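Local atomic coordinates of PLP-Dependent L-Arginine Hydroxylase MppP (PDB entry 6C9B), a protein that uses pyridoxal 5'-phosphate to oxidise L-arginine, acting as an oxidase rather than an oxygenase, and binds its product 4-hydroxy-2-ketoarginine. Residues B[113-118]-B[158-163]; B[189-194]-B[307-312]; B[9-14]-B[337-342]. One frame throughout, in Å; residues are numbered along the deposited sequence.

Contact 1: residues B[113-118]-B[158-163]; sequences PTFDNI and PNNPTG. With EGV ((4S)-5-carbamimidamido-4-hydroxy-2-oxopentanoic acid), chain F.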
loop_
_atom_site.group_PDB
_atom_site.type_symbol
_atom_site.label_atom_id
_atom_site.label_comp_id
_atom_site.label_asym_id
_atom_site.label_seq_id
_atom_site.Cartn_x
_atom_site.Cartn_y
_atom_site.Cartn_z
ATOM N N PRO B 113 -22.721 11.978 2.272
ATOM C CA PRO B 113 -21.581 11.353 2.930
ATOM C C PRO B 113 -20.853 10.406 2.007
ATOM O O PRO B 113 -21.382 10.019 0.952
ATOM C CB PRO B 113 -22.233 10.599 4.088
ATOM C CG PRO B 113 -23.547 10.153 3.475
ATOM C CD PRO B 113 -23.997 11.341 2.659
ATOM N N THR B 114 -19.640 10.020 2.395
ATOM C CA THR B 114 -18.936 8.929 1.733
ATOM C C THR B 114 -17.863 8.440 2.694
ATOM O O THR B 114 -17.662 9.003 3.774
ATOM C CB THR B 114 -18.394 9.341 0.347
ATOM O OG1 THR B 114 -18.160 8.159 -0.447
ATOM C CG2 THR B 114 -17.142 10.174 0.426
ATOM N N PHE B 115 -17.181 7.377 2.302
ATOM C CA PHE B 115 -16.125 6.814 3.136
ATOM C C PHE B 115 -15.054 7.882 3.382
ATOM O O PHE B 115 -14.578 8.524 2.437
ATOM C CB PHE B 115 -15.539 5.582 2.442
ATOM C CG PHE B 115 -14.327 5.019 3.117
ATOM C CD1 PHE B 115 -14.252 4.951 4.502
ATOM C CD2 PHE B 115 -13.261 4.551 2.359
ATOM C CE1 PHE B 115 -13.125 4.430 5.131
ATOM C CE2 PHE B 115 -12.144 4.015 2.973
ATOM C CZ PHE B 115 -12.071 3.964 4.365
ATOM N N ASP B 116 -14.712 8.103 4.650
ATOM C CA ASP B 116 -14.076 9.369 5.002
ATOM C C ASP B 116 -12.641 9.444 4.522
ATOM O O ASP B 116 -12.118 10.563 4.372
ATOM C CB ASP B 116 -14.173 9.679 6.520
ATOM C CG ASP B 116 -13.384 8.697 7.435
ATOM O OD1 ASP B 116 -12.996 7.606 6.998
ATOM O OD2 ASP B 116 -13.165 9.063 8.611
ATOM N N ASN B 117 -12.008 8.324 4.178
ATOM C CA ASN B 117 -10.614 8.477 3.818
ATOM C C ASN B 117 -10.477 9.095 2.426
ATOM O O ASN B 117 -9.441 9.706 2.149
ATOM C CB ASN B 117 -9.842 7.170 3.973
ATOM C CG ASN B 117 -9.950 6.278 2.812
ATOM O OD1 ASN B 117 -10.912 6.323 2.051
ATOM N ND2 ASN B 117 -8.957 5.406 2.672
ATOM N N ILE B 118 -11.523 9.034 1.588
ATOM C CA ILE B 118 -11.501 9.761 0.313
ATOM C C ILE B 118 -11.314 11.247 0.584
ATOM O O ILE B 118 -10.423 11.905 0.023
ATOM C CB ILE B 118 -12.783 9.494 -0.499
ATOM C CG1 ILE B 118 -12.860 8.023 -0.947
ATOM C CG2 ILE B 118 -12.818 10.362 -1.747
ATOM C CD1 ILE B 118 -14.238 7.592 -1.412
ATOM N N PRO B 158 -21.406 1.946 -6.008
ATOM C CA PRO B 158 -22.395 2.234 -4.963
ATOM C C PRO B 158 -21.757 2.969 -3.817
ATOM O O PRO B 158 -20.582 2.739 -3.482
ATOM C CB PRO B 158 -22.889 0.847 -4.543
ATOM C CG PRO B 158 -22.579 -0.027 -5.715
ATOM C CD PRO B 158 -21.285 0.507 -6.252
ATOM N N ASN B 159 -22.489 3.906 -3.229
ATOM C CA ASN B 159 -21.856 4.705 -2.196
ATOM C C ASN B 159 -21.673 3.873 -0.939
ATOM O O ASN B 159 -22.441 2.944 -0.648
ATOM C CB ASN B 159 -22.656 5.960 -1.879
ATOM C CG ASN B 159 -21.822 7.020 -1.133
ATOM O OD1 ASN B 159 -20.563 6.928 -1.025
ATOM N ND2 ASN B 159 -22.496 8.035 -0.627
ATOM N N ASN B 160 -20.635 4.210 -0.222
ATOM C CA ASN B 160 -20.350 3.732 1.133
ATOM C C ASN B 160 -20.511 4.963 1.993
ATOM O O ASN B 160 -19.709 5.895 1.858
ATOM C CB ASN B 160 -18.925 3.188 1.201
ATOM C CG ASN B 160 -18.546 2.696 2.554
ATOM O OD1 ASN B 160 -19.318 2.769 3.514
ATOM N ND2 ASN B 160 -17.364 2.128 2.630
ATOM N N PRO B 161 -21.509 5.053 2.879
ATOM C CA PRO B 161 -22.237 3.958 3.524
ATOM C C PRO B 161 -23.659 3.671 3.068
ATOM O O PRO B 161 -24.327 2.779 3.594
ATOM C CB PRO B 161 -22.250 4.427 4.983
ATOM C CG PRO B 161 -22.448 5.909 4.847
ATOM C CD PRO B 161 -21.620 6.306 3.651
ATOM N N THR B 162 -24.154 4.397 2.079
ATOM C CA THR B 162 -25.580 4.406 1.815
ATOM C C THR B 162 -26.034 3.355 0.813
ATOM O O THR B 162 -27.241 3.097 0.719
ATOM C CB THR B 162 -26.008 5.756 1.253
ATOM O OG1 THR B 162 -25.462 5.875 -0.069
ATOM C CG2 THR B 162 -25.563 6.917 2.141
ATOM N N GLY B 163 -25.116 2.782 0.049
ATOM C CA GLY B 163 -25.458 1.857 -1.020
ATOM C C GLY B 163 -26.061 2.479 -2.257
ATOM O O GLY B 163 -26.444 1.746 -3.176
HETATM C C10 EGV F . -14.964 0.453 5.517
HETATM C C02 EGV F . -9.933 0.794 5.770
HETATM C C03 EGV F . -8.691 2.892 5.233
HETATM C C06 EGV F . -11.137 0.724 4.853
HETATM C C07 EGV F . -12.392 0.937 5.728
HETATM C C09 EGV F . -13.706 1.055 4.912
HETATM N N01 EGV F . -9.552 2.159 6.104
HETATM N N04 EGV F . -8.314 4.217 5.565
HETATM N N05 EGV F . -8.277 2.353 4.105
HETATM O O08 EGV F . -11.195 -0.506 4.253
HETATM O O11 EGV F . -15.946 0.406 4.800
HETATM O O12 EGV F . -14.995 0.023 6.686
HETATM O O13 EGV F . -13.760 1.606 3.817
#
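Thr-114 and Asn-160 bring two loop backbones within 5.4 Å, CA to CA, and each loop is kinked by cis peptides, one before Pro-113 and others before Pro-158 and Pro-161. The amide of Asn-159 bridges the two loops. With CG anti to the backbone N (chi1 -162°), Asn-159 uses both ends: ND2 gives a nearly straight bond to Pro-113 O at 2.8 Å, the acceptor in the amide plane but ND2 tilted 26° off that carbonyl's plane, while OD1 accepts from Thr-114 OG1 at 2.8 Å in the carbonyl plane. Glu-134 also takes a bond from ND2, so the amide's own bonds fix its rotation; Thr-156 is a second partner of the Thr-114 hydroxyl. Next to this pair, Thr-114 CA makes a C-H...O contact of 3.1 Å with Asn-160 O. Both loops follow parallel strands of the large mixed sheet, 107-112 and 152-156, and line the product pocket at the strand ends, in an aspartate aminotransferase-like fold. Asn-160 ND2 donates to O11 of the product's carboxylate at 3.1 Å, N-H...O angle 157°, and also bonds to O3 of the cofactor carried at position 221. Phe-115 lays one ring face against the product, with C09 3.3 Å above its plane and offset toward the rim. Farther out, Pro-113 CG meets Thr-162 CG2 at 4.0 Å.

Contact 2: residues B[189-194]-B[307-312]; sequences TSFRGF and SSVERV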
loop_
_atom_site.group_PDB
_atom_site.type_symbol
_atom_site.label_atom_id
_atom_site.label_comp_id
_atom_site.label_asym_id
_atom_site.label_seq_id
_atom_site.Cartn_x
_atom_site.Cartn_y
_atom_site.Cartn_z
ATOM N N THR B 189 -15.506 2.668 -7.157
ATOM C CA THR B 189 -16.494 1.605 -7.389
ATOM C C THR B 189 -16.202 0.349 -6.566
ATOM O O THR B 189 -16.520 -0.771 -6.979
ATOM C CB THR B 189 -16.563 1.289 -8.883
ATOM O OG1 THR B 189 -15.270 0.929 -9.366
ATOM C CG2 THR B 189 -17.032 2.528 -9.662
ATOM N N SER B 190 -15.650 0.530 -5.362
ATOM C CA SER B 190 -15.346 -0.585 -4.473
ATOM C C SER B 190 -16.526 -1.533 -4.269
ATOM O O SER B 190 -16.335 -2.756 -4.175
ATOM C CB SER B 190 -14.902 -0.030 -3.121
ATOM O OG SER B 190 -14.659 -1.089 -2.208
ATOM N N PHE B 191 -17.730 -0.989 -4.132
ATOM C CA PHE B 191 -18.899 -1.795 -3.817
ATOM C C PHE B 191 -19.592 -2.328 -5.073
ATOM O O PHE B 191 -20.677 -2.903 -4.966
ATOM C CB PHE B 191 -19.901 -0.983 -2.987
ATOM C CG PHE B 191 -19.589 -0.875 -1.504
ATOM C CD1 PHE B 191 -18.484 -1.470 -0.931
ATOM C CD2 PHE B 191 -20.478 -0.188 -0.672
ATOM C CE1 PHE B 191 -18.254 -1.369 0.457
ATOM C CE2 PHE B 191 -20.254 -0.080 0.680
ATOM C CZ PHE B 191 -19.136 -0.686 1.250
ATOM N N ARG B 192 -18.989 -2.150 -6.249
ATOM C CA ARG B 192 -19.626 -2.532 -7.507
ATOM C C ARG B 192 -20.190 -3.949 -7.454
ATOM O O ARG B 192 -21.324 -4.193 -7.872
ATOM C CB ARG B 192 -18.633 -2.418 -8.664
ATOM C CG ARG B 192 -19.293 -2.677 -10.017
ATOM C CD ARG B 192 -18.276 -2.855 -11.127
ATOM N NE ARG B 192 -17.516 -1.650 -11.473
ATOM C CZ ARG B 192 -17.988 -0.621 -12.168
ATOM N NH1 ARG B 192 -17.163 0.362 -12.491
ATOM N NH2 ARG B 192 -19.270 -0.543 -12.521
ATOM N N GLY B 193 -19.397 -4.908 -6.972
ATOM C CA GLY B 193 -19.812 -6.300 -7.072
ATOM C C GLY B 193 -21.064 -6.656 -6.290
ATOM O O GLY B 193 -21.717 -7.662 -6.610
ATOM N N PHE B 194 -21.443 -5.843 -5.309
ATOM C CA PHE B 194 -22.606 -6.161 -4.492
ATOM C C PHE B 194 -23.949 -5.857 -5.148
ATOM O O PHE B 194 -24.958 -6.457 -4.750
ATOM C CB PHE B 194 -22.551 -5.422 -3.158
ATOM C CG PHE B 194 -21.480 -5.917 -2.263
ATOM C CD1 PHE B 194 -21.544 -7.186 -1.704
ATOM C CD2 PHE B 194 -20.377 -5.136 -2.016
ATOM C CE1 PHE B 194 -20.521 -7.638 -0.903
ATOM C CE2 PHE B 194 -19.356 -5.601 -1.205
ATOM C CZ PHE B 194 -19.435 -6.828 -0.660
ATOM N N SER B 307 -25.581 -3.117 -0.464
ATOM C CA SER B 307 -24.171 -3.169 -0.138
ATOM C C SER B 307 -23.942 -3.982 1.138
ATOM O O SER B 307 -24.875 -4.365 1.856
ATOM C CB SER B 307 -23.620 -1.758 0.022
ATOM O OG SER B 307 -23.807 -1.334 1.352
ATOM N N SER B 308 -22.674 -4.222 1.424
ATOM C CA SER B 308 -22.278 -5.087 2.526
ATOM C C SER B 308 -22.181 -4.357 3.850
ATOM O O SER B 308 -21.655 -4.912 4.812
ATOM C CB SER B 308 -20.934 -5.746 2.236
ATOM O OG SER B 308 -19.911 -4.755 2.099
ATOM N N VAL B 309 -22.649 -3.118 3.919
ATOM C CA VAL B 309 -22.743 -2.401 5.176
ATOM C C VAL B 309 -24.159 -1.847 5.300
ATOM O O VAL B 309 -24.856 -1.633 4.310
ATOM C CB VAL B 309 -21.689 -1.287 5.282
ATOM C CG1 VAL B 309 -20.286 -1.879 5.200
ATOM C CG2 VAL B 309 -21.879 -0.218 4.151
ATOM N N GLU B 310 -24.579 -1.615 6.545
ATOM C CA GLU B 310 -25.959 -1.223 6.824
ATOM C C GLU B 310 -25.987 -0.120 7.868
ATOM O O GLU B 310 -25.523 -0.317 8.993
ATOM C CB GLU B 310 -26.770 -2.441 7.309
ATOM C CG GLU B 310 -28.194 -2.160 7.733
ATOM C CD GLU B 310 -29.163 -1.958 6.565
ATOM O OE1 GLU B 310 -28.728 -1.888 5.395
ATOM O OE2 GLU B 310 -30.372 -1.851 6.832
ATOM N N ARG B 311 -26.613 1.002 7.529
ATOM C CA ARG B 311 -26.843 2.081 8.488
ATOM C C ARG B 311 -28.115 1.824 9.277
ATOM O O ARG B 311 -29.128 1.370 8.736
ATOM C CB ARG B 311 -26.968 3.435 7.786
ATOM C CG ARG B 311 -25.717 3.875 7.039
ATOM C CD ARG B 311 -25.780 5.361 6.742
ATOM N NE ARG B 311 -26.847 5.694 5.806
ATOM C CZ ARG B 311 -27.151 6.942 5.455
ATOM N NH1 ARG B 311 -26.480 7.941 5.995
ATOM N NH2 ARG B 311 -28.130 7.191 4.591
ATOM N N VAL B 312 -28.058 2.137 10.566
ATOM C CA VAL B 312 -29.209 2.063 11.453
ATOM C C VAL B 312 -29.323 3.411 12.161
ATOM O O VAL B 312 -28.329 3.928 12.680
ATOM C CB VAL B 312 -29.078 0.905 12.463
ATOM C CG1 VAL B 312 -27.870 1.062 13.301
ATOM C CG2 VAL B 312 -30.321 0.829 13.337
#
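Phe-191 and Phe-194 both carry CG anti to their own carbonyl carbon (chi1 -80° and -69°), which swings the two rings out of the turn and onto Ser-307, Ser-308 and Val-309. The backbone behind them is tightly wound: a type I beta turn from Thr-189 to Arg-192 runs into a short 3-10 segment, and Phe-194 N bonds back to Phe-191 O, so the rings leave the chain three residues apart and reach the same short run of residues. Ser-308 sits over a face of the Phe-194 ring, off-centre toward CZ. Its CB lies 3.8 Å from the ring centroid and 25° off the normal, a CH-pi contact, and 3.4 Å from Phe-194 CZ. Ser-308 OG lies beyond the rim, 3.5 Å from Phe-194 CE2. Phe-191 meets the other two residues obliquely: its CD2 touches Ser-307 CB at 3.6 Å, and its CE2 touches Val-309 CG2 at 3.8 Å, the valine crossing the phenylalanine at about a right angle. The hydroxyl of Ser-307 reaches forward along its own chain, where Ser-307 OG accepts a weak bond from Val-309 N at 3.3 Å.

Phe-191 also touches Asn-160, which places this contact beside the product pocket, the nearest atoms of the Phe-191 side chain and the ligand being about 5 Å apart. The contact joins the large cofactor-binding sheet to the smaller C-terminal one, the two-domain layout of fold-type I PLP enzymes: the 189-194 turn follows strand 184-188, whereas Ser-307 and Ser-308 lead into strand 309-314, beside strand 350-354. Leu-277 and Ile-281 of the long helix 256-291 pack against Phe-194, and Ile-281 reaches Ser-308 as well.

Contact 3: residues B[9-14]-B[337-342]; sequences ENLTQW and RQFHWA. With EGV ((4S)-5-carbamimidamido-4-hydroxy-2-oxopentanoic acid), chain F.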
loop_
_atom_site.group_PDB
_atom_site.type_symbol
_atom_site.label_atom_id
_atom_site.label_comp_id
_atom_site.label_asym_id
_atom_site.label_seq_id
_atom_site.Cartn_x
_atom_site.Cartn_y
_atom_site.Cartn_z
ATOM N N GLU B 9 -9.830 9.974 15.375
ATOM C CA GLU B 9 -9.745 11.073 14.418
ATOM C C GLU B 9 -10.457 10.780 13.103
ATOM O O GLU B 9 -10.659 11.703 12.306
ATOM C CB GLU B 9 -8.275 11.394 14.138
ATOM C CG GLU B 9 -7.548 12.064 15.293
ATOM C CD GLU B 9 -6.053 12.186 15.052
ATOM O OE1 GLU B 9 -5.521 13.308 15.190
ATOM O OE2 GLU B 9 -5.419 11.160 14.720
ATOM N N ASN B 10 -10.812 9.528 12.844
ATOM C CA ASN B 10 -11.434 9.143 11.582
ATOM C C ASN B 10 -12.041 7.760 11.774
ATOM O O ASN B 10 -11.858 7.129 12.819
ATOM C CB ASN B 10 -10.421 9.184 10.414
ATOM C CG ASN B 10 -9.224 8.257 10.629
ATOM O OD1 ASN B 10 -9.359 7.190 11.221
ATOM N ND2 ASN B 10 -8.051 8.665 10.141
ATOM N N LEU B 11 -12.796 7.299 10.767
ATOM C CA LEU B 11 -13.520 6.027 10.909
ATOM C C LEU B 11 -12.557 4.850 11.059
ATOM O O LEU B 11 -12.841 3.891 11.790
ATOM C CB LEU B 11 -14.470 5.800 9.717
ATOM C CG LEU B 11 -15.585 6.841 9.623
ATOM C CD1 LEU B 11 -16.260 6.746 8.281
ATOM C CD2 LEU B 11 -16.577 6.654 10.757
ATOM N N THR B 12 -11.411 4.898 10.375
ATOM C CA THR B 12 -10.445 3.809 10.473
ATOM C C THR B 12 -9.957 3.635 11.907
ATOM O O THR B 12 -9.747 2.508 12.367
ATOM C CB THR B 12 -9.285 4.073 9.508
ATOM O OG1 THR B 12 -9.811 4.125 8.174
ATOM C CG2 THR B 12 -8.190 2.977 9.588
ATOM N N GLN B 13 -9.795 4.739 12.643
ATOM C CA GLN B 13 -9.359 4.628 14.033
ATOM C C GLN B 13 -10.444 4.022 14.920
ATOM O O GLN B 13 -10.121 3.321 15.889
ATOM C CB GLN B 13 -8.898 5.999 14.537
ATOM C CG GLN B 13 -7.627 6.462 13.800
ATOM C CD GLN B 13 -7.069 7.741 14.352
ATOM O OE1 GLN B 13 -7.494 8.188 15.408
ATOM N NE2 GLN B 13 -6.109 8.344 13.643
ATOM N N TRP B 14 -11.723 4.238 14.593
ATOM C CA TRP B 14 -12.782 3.458 15.242
ATOM C C TRP B 14 -12.680 1.985 14.878
ATOM O O TRP B 14 -12.995 1.112 15.699
ATOM C CB TRP B 14 -14.161 3.968 14.834
ATOM C CG TRP B 14 -14.559 5.258 15.444
ATOM C CD1 TRP B 14 -14.539 6.491 14.851
ATOM C CD2 TRP B 14 -15.069 5.454 16.767
ATOM N NE1 TRP B 14 -14.999 7.442 15.731
ATOM C CE2 TRP B 14 -15.329 6.832 16.914
ATOM C CE3 TRP B 14 -15.327 4.599 17.841
ATOM C CZ2 TRP B 14 -15.833 7.374 18.096
ATOM C CZ3 TRP B 14 -15.827 5.138 19.011
ATOM C CH2 TRP B 14 -16.075 6.512 19.131
ATOM N N ARG B 337 -20.884 9.540 12.290
ATOM C CA ARG B 337 -20.541 10.954 12.140
ATOM C C ARG B 337 -19.532 11.178 11.039
ATOM O O ARG B 337 -19.692 12.076 10.203
ATOM C CB ARG B 337 -19.966 11.519 13.439
ATOM C CG ARG B 337 -20.975 11.937 14.473
ATOM C CD ARG B 337 -20.268 12.453 15.734
ATOM N NE ARG B 337 -19.422 13.635 15.502
ATOM C CZ ARG B 337 -19.836 14.900 15.563
ATOM N NH1 ARG B 337 -21.102 15.191 15.825
ATOM N NH2 ARG B 337 -18.977 15.886 15.341
ATOM N N GLN B 338 -18.469 10.391 11.031
ATOM C CA GLN B 338 -17.342 10.784 10.192
ATOM C C GLN B 338 -17.508 10.460 8.709
ATOM O O GLN B 338 -16.697 10.950 7.914
ATOM C CB GLN B 338 -16.078 10.167 10.730
ATOM C CG GLN B 338 -15.531 11.032 11.878
ATOM C CD GLN B 338 -14.775 10.254 12.919
ATOM O OE1 GLN B 338 -15.115 9.115 13.241
ATOM N NE2 GLN B 338 -13.732 10.870 13.458
ATOM N N PHE B 339 -18.522 9.686 8.310
ATOM C CA PHE B 339 -18.875 9.625 6.891
ATOM C C PHE B 339 -19.400 10.958 6.391
ATOM O O PHE B 339 -19.344 11.235 5.186
ATOM C CB PHE B 339 -19.956 8.577 6.644
ATOM C CG PHE B 339 -19.526 7.166 6.924
ATOM C CD1 PHE B 339 -18.811 6.439 5.993
ATOM C CD2 PHE B 339 -19.895 6.556 8.110
ATOM C CE1 PHE B 339 -18.431 5.134 6.251
ATOM C CE2 PHE B 339 -19.520 5.251 8.374
ATOM C CZ PHE B 339 -18.790 4.541 7.445
ATOM N N HIS B 340 -19.920 11.783 7.292
ATOM C CA HIS B 340 -20.447 13.095 6.920
ATOM C C HIS B 340 -19.317 14.100 7.101
ATOM O O HIS B 340 -19.283 14.924 8.023
ATOM C CB HIS B 340 -21.675 13.420 7.743
ATOM C CG HIS B 340 -22.759 12.413 7.561
ATOM N ND1 HIS B 340 -23.800 12.593 6.673
ATOM C CD2 HIS B 340 -22.931 11.188 8.108
ATOM C CE1 HIS B 340 -24.592 11.533 6.717
ATOM N NE2 HIS B 340 -24.075 10.660 7.563
ATOM N N TRP B 341 -18.375 13.985 6.162
ATOM C CA TRP B 341 -17.069 14.610 6.273
ATOM C C TRP B 341 -17.150 16.135 6.192
ATOM O O TRP B 341 -16.212 16.810 6.597
ATOM C CB TRP B 341 -16.144 14.040 5.184
ATOM C CG TRP B 341 -16.717 14.148 3.799
ATOM C CD1 TRP B 341 -17.384 13.176 3.098
ATOM C CD2 TRP B 341 -16.692 15.314 2.950
ATOM N NE1 TRP B 341 -17.797 13.671 1.861
ATOM C CE2 TRP B 341 -17.366 14.972 1.746
ATOM C CE3 TRP B 341 -16.162 16.598 3.090
ATOM C CZ2 TRP B 341 -17.534 15.885 0.693
ATOM C CZ3 TRP B 341 -16.310 17.500 2.031
ATOM C CH2 TRP B 341 -17.006 17.135 0.861
ATOM N N ALA B 342 -18.264 16.685 5.726
ATOM C CA ALA B 342 -18.473 18.131 5.710
ATOM C C ALA B 342 -19.358 18.631 6.847
ATOM O O ALA B 342 -19.351 19.832 7.135
ATOM C CB ALA B 342 -19.087 18.556 4.374
HETATM C C10 EGV F . -14.964 0.453 5.517
HETATM C C02 EGV F . -9.933 0.794 5.770
HETATM C C03 EGV F . -8.691 2.892 5.233
HETATM C C06 EGV F . -11.137 0.724 4.853
HETATM C C07 EGV F . -12.392 0.937 5.728
HETATM C C09 EGV F . -13.706 1.055 4.912
HETATM N N01 EGV F . -9.552 2.159 6.104
HETATM N N04 EGV F . -8.314 4.217 5.565
HETATM N N05 EGV F . -8.277 2.353 4.105
HETATM O O08 EGV F . -11.195 -0.506 4.253
HETATM O O11 EGV F . -15.946 0.406 4.800
HETATM O O12 EGV F . -14.995 0.023 6.686
HETATM O O13 EGV F . -13.760 1.606 3.817
#
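Gln-338 is wedged against the start of helix 11-16, its extended side chain sliding past Leu-11 in the opposite direction and ending between Asn-10 and the indole of Trp-14. Gln-338 CB packs on Leu-11 CG and on the methyl Leu-11 CD2, both at 3.5 Å. At the far end, Gln-338 OE1 lies at the edge of the Trp-14 ring, 3.0 Å from Trp-14 NE1, with ring and amide planes 75° apart; Gln-338 NE2 turns to the carbonyl of Lys-8, to which it is hydrogen-bonded. The CD1 methyl of Leu-11 lies over one face of the Phe-339 ring, and the two side chains cross at about a right angle. Asn-10 is the N-cap of helix 11-16: its OD1 accepts from Gln-13 N at 2.9 Å, almost in line with its own C=O, while its ND2 binds Ser-248 of the second subunit. Leu-11 N is taken by Asp-116, so that carboxylate also meets the helix start. One residue on, Thr-12 sends its hydroxyl to the product: with OG1 beside the backbone N (chi1 -61°), Thr-12 OG1 accepts two bonds from the product's guanidine, from N01 at 2.9 Å and from N04 at 3.0 Å.

Contact 3 spans nearly the whole chain, and contacts 1 and 2 lie in succession inside the loop it closes. Contacts 1 and 2 have centres about 9 Å apart, contacts 1 and 3 about 11 Å, and contacts 2 and 3 about 17 Å, so contact 1 is the middle piece. It touches contact 2 through Asn-160 on Phe-191 and contact 3 through a backbone bond between Thr-114 and Phe-339. Segments 113-118, 158-163 and 189-194 follow strands of the large sheet; 307-312 and 337-342 belong to the smaller sheet and its connections. Together the contacts join both sheets and the N-terminal helix around the product, which contacts 1 and 3 bind directly.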